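Probable oxidoreductase (Mycobacterium abscessus, PDB 4EYE) probably acts as an oxidoreductase of the quinone oxidoreductase branch of the medium-chain dehydrogenases, relatives that transfer hydride to or from a nicotinamide cofactor. Local coordinates at residues K186-N192 against A205-L211; R193-F199 against G332-G336. All coordinates share one frame; numbering follows the deposited sequence.

Contact 1 (K186-N192 against A205-L211)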
ATOM      1  N   LYS A 186       0.130   4.450 -20.232  1.00 25.94           N
ATOM      2  CA  LYS A 186       1.568   4.727 -20.271  1.00 26.10           C
ATOM      3  C   LYS A 186       1.951   5.416 -18.983  1.00 24.85           C
ATOM      4  O   LYS A 186       1.184   6.230 -18.473  1.00 24.09           O
ATOM      5  CB  LYS A 186       1.907   5.615 -21.465  1.00 27.96           C
ATOM      6  CG  LYS A 186       3.406   5.933 -21.633  1.00 29.61           C
ATOM      7  CD  LYS A 186       3.737   6.701 -22.948  1.00 31.53           C
ATOM      8  CE  LYS A 186       5.224   7.122 -22.981  1.00 32.61           C
ATOM      9  NZ  LYS A 186       5.695   7.577 -24.330  1.00 35.11           N
ATOM     10  N   VAL A 187       3.116   5.046 -18.454  1.00 23.76           N
ATOM     11  CA  VAL A 187       3.567   5.509 -17.172  1.00 23.25           C
ATOM     12  C   VAL A 187       4.921   6.206 -17.286  1.00 23.25           C
ATOM     13  O   VAL A 187       5.906   5.634 -17.752  1.00 23.41           O
ATOM     14  CB  VAL A 187       3.686   4.362 -16.114  1.00 22.78           C
ATOM     15  CG1 VAL A 187       4.287   4.907 -14.830  1.00 22.31           C
ATOM     16  CG2 VAL A 187       2.330   3.729 -15.802  1.00 22.18           C
ATOM     17  N   ILE A 188       4.941   7.455 -16.843  1.00 23.01           N
ATOM     18  CA  ILE A 188       6.175   8.183 -16.600  1.00 23.25           C
ATOM     19  C   ILE A 188       6.338   8.200 -15.086  1.00 23.13           C
ATOM     20  O   ILE A 188       5.400   8.590 -14.386  1.00 22.48           O
ATOM     21  CB  ILE A 188       6.102   9.633 -17.139  1.00 23.17           C
ATOM     22  CG1 ILE A 188       5.949   9.639 -18.663  1.00 23.52           C
ATOM     23  CG2 ILE A 188       7.397  10.387 -16.836  1.00 23.22           C
ATOM     24  CD1 ILE A 188       5.482  10.971 -19.229  1.00 23.46           C
ATOM     25  N   ALA A 189       7.494   7.760 -14.598  1.00 23.48           N
ATOM     26  CA  ALA A 189       7.782   7.723 -13.184  1.00 24.02           C
ATOM     27  C   ALA A 189       8.872   8.719 -12.838  1.00 25.43           C
ATOM     28  O   ALA A 189       9.885   8.817 -13.565  1.00 26.49           O
ATOM     29  CB  ALA A 189       8.224   6.328 -12.805  1.00 23.63           C
ATOM     30  N   VAL A 190       8.678   9.457 -11.749  1.00 25.93           N
ATOM     31  CA  VAL A 190       9.732  10.320 -11.198  1.00 26.96           C
ATOM     32  C   VAL A 190      10.202   9.729  -9.880  1.00 27.08           C
ATOM     33  O   VAL A 190       9.371   9.314  -9.065  1.00 25.82           O
ATOM     34  CB  VAL A 190       9.245  11.746 -10.977  1.00 27.47           C
ATOM     35  CG1 VAL A 190      10.360  12.599 -10.358  1.00 28.44           C
ATOM     36  CG2 VAL A 190       8.837  12.349 -12.322  1.00 28.20           C
ATOM     37  N   VAL A 191      11.516   9.616  -9.716  1.00 27.96           N
ATOM     38  CA  VAL A 191      12.096   9.083  -8.492  1.00 29.34           C
ATOM     39  C   VAL A 191      12.875  10.162  -7.740  1.00 32.21           C
ATOM     40  O   VAL A 191      13.734  10.818  -8.314  1.00 31.97           O
ATOM     41  CB  VAL A 191      13.034   7.883  -8.757  1.00 29.10           C
ATOM     42  CG1 VAL A 191      12.244   6.677  -9.299  1.00 28.91           C
ATOM     43  CG2 VAL A 191      14.206   8.261  -9.667  1.00 29.76           C
ATOM     44  N   ASN A 192      12.599  10.354  -6.457  1.00 35.14           N
ATOM     45  CA  ASN A 192      13.502  11.182  -5.676  1.00 37.63           C
ATOM     46  C   ASN A 192      14.731  10.430  -5.145  1.00 38.29           C
ATOM     47  O   ASN A 192      15.687  11.061  -4.703  1.00 40.47           O
ATOM     48  CB  ASN A 192      12.792  12.016  -4.607  1.00 41.14           C
ATOM     49  CG  ASN A 192      11.929  11.211  -3.689  1.00 43.44           C
ATOM     50  OD1 ASN A 192      12.432  10.561  -2.767  1.00 47.95           O
ATOM     51  ND2 ASN A 192      10.604  11.296  -3.888  1.00 44.20           N
ATOM     52  N   ALA A 205       7.579   1.069 -15.581  1.00 26.06           N
ATOM     53  CA  ALA A 205       7.514   2.464 -16.013  1.00 26.20           C
ATOM     54  C   ALA A 205       8.068   2.566 -17.434  1.00 27.60           C
ATOM     55  O   ALA A 205       9.103   1.976 -17.735  1.00 27.56           O
ATOM     56  CB  ALA A 205       8.317   3.374 -15.094  1.00 25.29           C
ATOM     57  N   ASP A 206       7.376   3.318 -18.286  1.00 27.72           N
ATOM     58  CA  ASP A 206       7.838   3.519 -19.659  1.00 28.86           C
ATOM     59  C   ASP A 206       9.013   4.507 -19.735  1.00 29.54           C
ATOM     60  O   ASP A 206       9.919   4.337 -20.522  1.00 29.01           O
ATOM     61  CB  ASP A 206       6.672   3.989 -20.528  1.00 28.88           C
ATOM     62  CG  ASP A 206       5.548   2.983 -20.572  1.00 29.18           C
ATOM     63  OD1 ASP A 206       5.713   1.953 -21.255  1.00 30.05           O
ATOM     64  OD2 ASP A 206       4.498   3.197 -19.922  1.00 28.52           O
ATOM     65  N   ILE A 207       8.981   5.538 -18.894  1.00 30.52           N
ATOM     66  CA  ILE A 207      10.034   6.547 -18.856  1.00 31.54           C
ATOM     67  C   ILE A 207      10.271   6.813 -17.374  1.00 31.81           C
ATOM     68  O   ILE A 207       9.297   6.967 -16.610  1.00 29.62           O
ATOM     69  CB  ILE A 207       9.591   7.860 -19.539  1.00 32.31           C
ATOM     70  CG1 ILE A 207       9.618   7.732 -21.076  1.00 34.23           C
ATOM     71  CG2 ILE A 207      10.498   9.008 -19.112  1.00 33.36           C
ATOM     72  CD1 ILE A 207       8.260   7.794 -21.756  1.00 35.08           C
ATOM     73  N   VAL A 208      11.536   6.768 -16.960  1.00 30.92           N
ATOM     74  CA  VAL A 208      11.889   7.149 -15.610  1.00 31.14           C
ATOM     75  C   VAL A 208      12.694   8.445 -15.647  1.00 31.77           C
ATOM     76  O   VAL A 208      13.533   8.619 -16.501  1.00 32.54           O
ATOM     77  CB  VAL A 208      12.674   6.042 -14.891  1.00 30.97           C
ATOM     78  CG1 VAL A 208      12.956   6.455 -13.456  1.00 30.64           C
ATOM     79  CG2 VAL A 208      11.887   4.745 -14.934  1.00 31.39           C
ATOM     80  N   LEU A 209      12.402   9.353 -14.722  1.00 32.36           N
ATOM     81  CA  LEU A 209      13.055  10.650 -14.637  1.00 32.61           C
ATOM     82  C   LEU A 209      13.423  10.950 -13.204  1.00 32.69           C
ATOM     83  O   LEU A 209      12.666  10.603 -12.292  1.00 30.96           O
ATOM     84  CB  LEU A 209      12.127  11.758 -15.136  1.00 33.59           C
ATOM     85  CG  LEU A 209      11.879  11.783 -16.635  1.00 34.61           C
ATOM     86  CD1 LEU A 209      10.695  12.693 -16.906  1.00 35.06           C
ATOM     87  CD2 LEU A 209      13.141  12.237 -17.364  1.00 35.72           C
ATOM     88  N   PRO A 210      14.585  11.608 -12.990  1.00 33.52           N
ATOM     89  CA  PRO A 210      14.984  11.953 -11.640  1.00 33.77           C
ATOM     90  C   PRO A 210      14.296  13.243 -11.180  1.00 34.81           C
ATOM     91  O   PRO A 210      13.978  14.097 -11.991  1.00 34.46           O
ATOM     92  CB  PRO A 210      16.496  12.128 -11.757  1.00 35.02           C
ATOM     93  CG  PRO A 210      16.712  12.579 -13.161  1.00 35.00           C
ATOM     94  CD  PRO A 210      15.613  11.963 -13.983  1.00 34.12           C
ATOM     95  N   LEU A 211      14.029  13.361  -9.890  1.00 36.03           N
ATOM     96  CA  LEU A 211      13.432  14.575  -9.357  1.00 38.90           C
ATOM     97  C   LEU A 211      14.552  15.566  -9.126  1.00 40.21           C
ATOM     98  O   LEU A 211      15.174  15.554  -8.078  1.00 40.23           O
ATOM     99  CB  LEU A 211      12.694  14.301  -8.043  1.00 39.69           C
ATOM    100  CG  LEU A 211      11.995  15.523  -7.419  1.00 41.01           C
ATOM    101  CD1 LEU A 211      10.666  15.811  -8.119  1.00 40.34           C
ATOM    102  CD2 LEU A 211      11.791  15.327  -5.910  1.00 42.67           C
TER

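Contact 2 (R193-F199 against G332-G336)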
ATOM      1  N   ARG A 193      14.716   9.100  -5.206  1.00 37.27           N
ATOM      2  CA  ARG A 193      15.906   8.285  -4.892  1.00 35.84           C
ATOM      3  C   ARG A 193      16.463   7.726  -6.205  1.00 34.85           C
ATOM      4  O   ARG A 193      15.919   6.777  -6.762  1.00 32.97           O
ATOM      5  CB  ARG A 193      15.529   7.132  -3.947  1.00 36.02           C
ATOM      6  CG  ARG A 193      15.208   7.559  -2.506  1.00 35.68           C
ATOM      7  CD  ARG A 193      14.593   6.406  -1.715  1.00 36.23           C
ATOM      8  NE  ARG A 193      13.211   6.084  -2.145  1.00 35.37           N
ATOM      9  CZ  ARG A 193      12.506   5.041  -1.713  1.00 34.90           C
ATOM     10  NH1 ARG A 193      13.011   4.210  -0.796  1.00 33.29           N
ATOM     11  NH2 ARG A 193      11.269   4.835  -2.183  1.00 34.38           N
ATOM     12  N   THR A 194      17.523   8.339  -6.731  1.00 35.03           N
ATOM     13  CA  THR A 194      17.993   7.995  -8.078  1.00 34.45           C
ATOM     14  C   THR A 194      18.576   6.570  -8.148  1.00 33.45           C
ATOM     15  O   THR A 194      18.593   5.964  -9.209  1.00 33.33           O
ATOM     16  CB  THR A 194      18.986   9.035  -8.632  1.00 36.35           C
ATOM     17  OG1 THR A 194      20.160   9.043  -7.816  1.00 36.50           O
ATOM     18  CG2 THR A 194      18.352  10.449  -8.654  1.00 36.90           C
ATOM     19  N   ALA A 195      19.029   6.032  -7.020  1.00 32.47           N
ATOM     20  CA  ALA A 195      19.435   4.626  -6.945  1.00 32.66           C
ATOM     21  C   ALA A 195      18.266   3.631  -7.233  1.00 31.53           C
ATOM     22  O   ALA A 195      18.513   2.441  -7.452  1.00 31.97           O
ATOM     23  CB  ALA A 195      20.068   4.333  -5.578  1.00 32.65           C
ATOM     24  N   ALA A 196      17.019   4.110  -7.255  1.00 30.17           N
ATOM     25  CA  ALA A 196      15.842   3.238  -7.533  1.00 29.40           C
ATOM     26  C   ALA A 196      15.435   3.240  -8.989  1.00 29.03           C
ATOM     27  O   ALA A 196      14.415   2.633  -9.352  1.00 27.35           O
ATOM     28  CB  ALA A 196      14.640   3.679  -6.679  1.00 28.77           C
ATOM     29  N   THR A 197      16.199   3.945  -9.824  1.00 28.72           N
ATOM     30  CA  THR A 197      15.861   4.100 -11.233  1.00 29.18           C
ATOM     31  C   THR A 197      15.650   2.762 -11.954  1.00 29.27           C
ATOM     32  O   THR A 197      14.654   2.597 -12.651  1.00 29.20           O
ATOM     33  CB  THR A 197      16.942   4.943 -11.983  1.00 30.00           C
ATOM     34  OG1 THR A 197      16.959   6.254 -11.417  1.00 30.06           O
ATOM     35  CG2 THR A 197      16.609   5.057 -13.467  1.00 29.76           C
ATOM     36  N   GLU A 198      16.571   1.809 -11.782  1.00 29.69           N
ATOM     37  CA  GLU A 198      16.437   0.505 -12.474  1.00 30.63           C
ATOM     38  C   GLU A 198      15.284  -0.328 -11.899  1.00 27.73           C
ATOM     39  O   GLU A 198      14.594  -1.042 -12.630  1.00 27.94           O
ATOM     40  CB  GLU A 198      17.734  -0.306 -12.406  1.00 33.00           C
ATOM     41  CG  GLU A 198      18.923   0.386 -13.043  1.00 36.75           C
ATOM     42  CD  GLU A 198      18.698   0.742 -14.487  1.00 40.54           C
ATOM     43  OE1 GLU A 198      19.277   1.766 -14.907  1.00 48.61           O
ATOM     44  OE2 GLU A 198      17.950   0.019 -15.208  1.00 44.39           O
ATOM     45  N   PHE A 199      15.102  -0.244 -10.596  1.00 26.16           N
ATOM     46  CA  PHE A 199      13.984  -0.916  -9.949  1.00 25.42           C
ATOM     47  C   PHE A 199      12.686  -0.459 -10.570  1.00 24.59           C
ATOM     48  O   PHE A 199      11.866  -1.263 -10.988  1.00 24.70           O
ATOM     49  CB  PHE A 199      13.956  -0.634  -8.460  1.00 24.99           C
ATOM     50  CG  PHE A 199      12.696  -1.148  -7.785  1.00 24.46           C
ATOM     51  CD1 PHE A 199      12.572  -2.482  -7.475  1.00 24.54           C
ATOM     52  CD2 PHE A 199      11.635  -0.298  -7.528  1.00 23.86           C
ATOM     53  CE1 PHE A 199      11.396  -2.960  -6.861  1.00 24.66           C
ATOM     54  CE2 PHE A 199      10.469  -0.770  -6.931  1.00 23.82           C
ATOM     55  CZ  PHE A 199      10.349  -2.102  -6.617  1.00 23.66           C
ATOM     56  N   GLY A 332      14.304   5.190   4.485  1.00 27.51           N
ATOM     57  CA  GLY A 332      14.107   5.292   3.036  1.00 26.95           C
ATOM     58  C   GLY A 332      14.817   4.230   2.214  1.00 26.83           C
ATOM     59  O   GLY A 332      15.107   4.438   1.037  1.00 26.05           O
ATOM     60  N   LYS A 333      15.101   3.083   2.813  1.00 26.11           N
ATOM     61  CA  LYS A 333      15.776   2.005   2.096  1.00 26.01           C
ATOM     62  C   LYS A 333      14.861   1.037   1.304  1.00 24.66           C
ATOM     63  O   LYS A 333      15.366   0.219   0.571  1.00 24.58           O
ATOM     64  CB  LYS A 333      16.656   1.226   3.075  1.00 26.90           C
ATOM     65  CG  LYS A 333      17.668   2.130   3.781  1.00 28.59           C
ATOM     66  CD  LYS A 333      18.560   1.357   4.745  1.00 30.14           C
ATOM     67  CE  LYS A 333      19.723   2.218   5.244  1.00 32.35           C
ATOM     68  NZ  LYS A 333      20.593   1.376   6.080  1.00 34.82           N
ATOM     69  N   VAL A 334      13.536   1.150   1.429  1.00 23.52           N
ATOM     70  CA  VAL A 334      12.617   0.148   0.875  1.00 22.82           C
ATOM     71  C   VAL A 334      12.050   0.547  -0.477  1.00 22.33           C
ATOM     72  O   VAL A 334      11.402   1.584  -0.610  1.00 22.44           O
ATOM     73  CB  VAL A 334      11.424  -0.129   1.834  1.00 22.41           C
ATOM     74  CG1 VAL A 334      10.415  -1.108   1.209  1.00 21.38           C
ATOM     75  CG2 VAL A 334      11.950  -0.639   3.157  1.00 22.20           C
ATOM     76  N   TYR A 335      12.286  -0.313  -1.468  1.00 22.26           N
ATOM     77  CA  TYR A 335      11.655  -0.213  -2.767  1.00 21.95           C
ATOM     78  C   TYR A 335      10.516  -1.226  -2.801  1.00 20.39           C
ATOM     79  O   TYR A 335      10.658  -2.349  -2.370  1.00 20.12           O
ATOM     80  CB  TYR A 335      12.642  -0.487  -3.912  1.00 23.05           C
ATOM     81  CG  TYR A 335      13.907   0.363  -3.963  1.00 24.52           C
ATOM     82  CD1 TYR A 335      14.040   1.541  -3.226  1.00 25.75           C
ATOM     83  CD2 TYR A 335      14.979  -0.045  -4.732  1.00 25.58           C
ATOM     84  CE1 TYR A 335      15.233   2.286  -3.247  1.00 26.74           C
ATOM     85  CE2 TYR A 335      16.163   0.680  -4.785  1.00 27.01           C
ATOM     86  CZ  TYR A 335      16.286   1.854  -4.046  1.00 27.88           C
ATOM     87  OH  TYR A 335      17.463   2.566  -4.098  1.00 29.21           O
ATOM     88  N   GLY A 336       9.383  -0.834  -3.332  1.00 19.33           N
ATOM     89  CA  GLY A 336       8.242  -1.745  -3.431  1.00 18.56           C
ATOM     90  C   GLY A 336       7.754  -2.030  -2.006  1.00 17.85           C
ATOM     91  O   GLY A 336       7.535  -1.096  -1.216  1.00 18.08           O
TER

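Contact 1 (K186-N192 against A205-L211)
A205 and A189 bring their methyl groups together, CB to CB at 3.7 Å, where strand 207-210 comes alongside strand 186-191. The two strands are the ends of a beta-alpha-beta crossover through helix 197-203, the repeating element of the Rossmann fold, and 207-210 is the outermost strand on this side of the parallel sheet. The entry into the edge strand is secured at D206. Its CG is anti to the carbonyl carbon (chi1 -61°), which leaves the carboxylate beside the backbone N-H, and the two meet the N-H and the carbonyl of V187 respectively. The N-H of V187 runs almost straight to the anti lone pair of D206 OD2 at 2.7 Å, while D206 N returns a bond of 2.8 Å to V187 O. That carbonyl also takes I207 N, so two neighbouring donors grip one acceptor in its plane. D206 OD2 also forms a salt bridge with K181 of helix 171-182, which would probably stabilise its negative charge. From I207 onward regular parallel pairing takes over: A189 N reaches I207 O at 2.8 Å, and I207 and I188 run their side chains the same way, CG2 to CG2. On the opposite face V208 sets CG1 against V191 CG1, and V200 of the crossover helix packs on V208, A189 and V191. At L209 the N-H is given to A189 O at 2.8 Å and the carbonyl accepts V191 N; the L209 side chain slants across that of I188, CD1 meeting CG2 at 4.0 Å. In P210 the backbone nitrogen points away from 186-191, so its missing N-H costs this pairing nothing, and L211 N continues the alternation to V191 O. There the donor stands well above the carbonyl plane, while L211 CB lies 3.7 Å from V190 CG1.

Contact 2 (R193-F199 against G332-G336)
R193 sends its guanidinium to two backbone carbonyls of the facing loop: NH1 lies 2.8 Å from G332 O and 3.1 Å from V334 O. Both acceptors sit near the guanidinium plane, at its edge, yet the donor approaches each from well above the plane of the carbonyl, so one nitrogen bridges two peptide groups that turn their pi faces to it. A bend at chi3 (-71°) carries the group round to them. The same NH1 lies at the edge of the Y335 ring, in its plane, while Y335 CD1 stands over a face of the guanidinium, so this is not a cation-pi contact over the tyrosine face. Beyond R193 the chain enters a short 3-10 turn, where A195 places CB 3.5 Å from Y335 OH. A196 comes next and takes the face of the tyrosine: its CB lies 3.7 Å from the ring centroid, close to the normal, a CH-pi contact. Here two parts of the medium-chain dehydrogenase fold face each other. G332 ends helix 322-330 in a Schellman motif, and the loop after it leads to strand 337-341 of the mixed sheet, whereas 193-199 leads from the second strand of the Rossmann sheet into helix 197-203. A169, from the loop after strand 162-165, touches both R193 and A196 and bonds through its backbone to G336. In F199, CG stands anti to the backbone N (chi1 172°), sending the ring toward the loop, and Y335 CB sits centrally over one face, 3.7 Å from the centroid. The two aromatic side chains run antiparallel alongside one another, their ring planes inclined at 43°, and F199 CZ ends 3.7 Å from G336 N.

Overall arrangement
Read from the N terminus, the chain passes through 186-192, 193-199, 205-211 and finally 332-336, so the segments of the two contacts alternate and the contacts cross. Contact 1 closes a short loop, the return from one strand of the parallel sheet to its edge neighbour through helix 197-203. Contact 2 closes a far longer one, from the lead-in and first turn of that helix to the loop before strand 337-341, tying the Rossmann sheet region to the mixed sheet. Helix 197-203 is the common element, and it and the 3-10 turn leading into it touch the strands directly: T197 rests on V191 and V208, and T194 of the turn packs on P210.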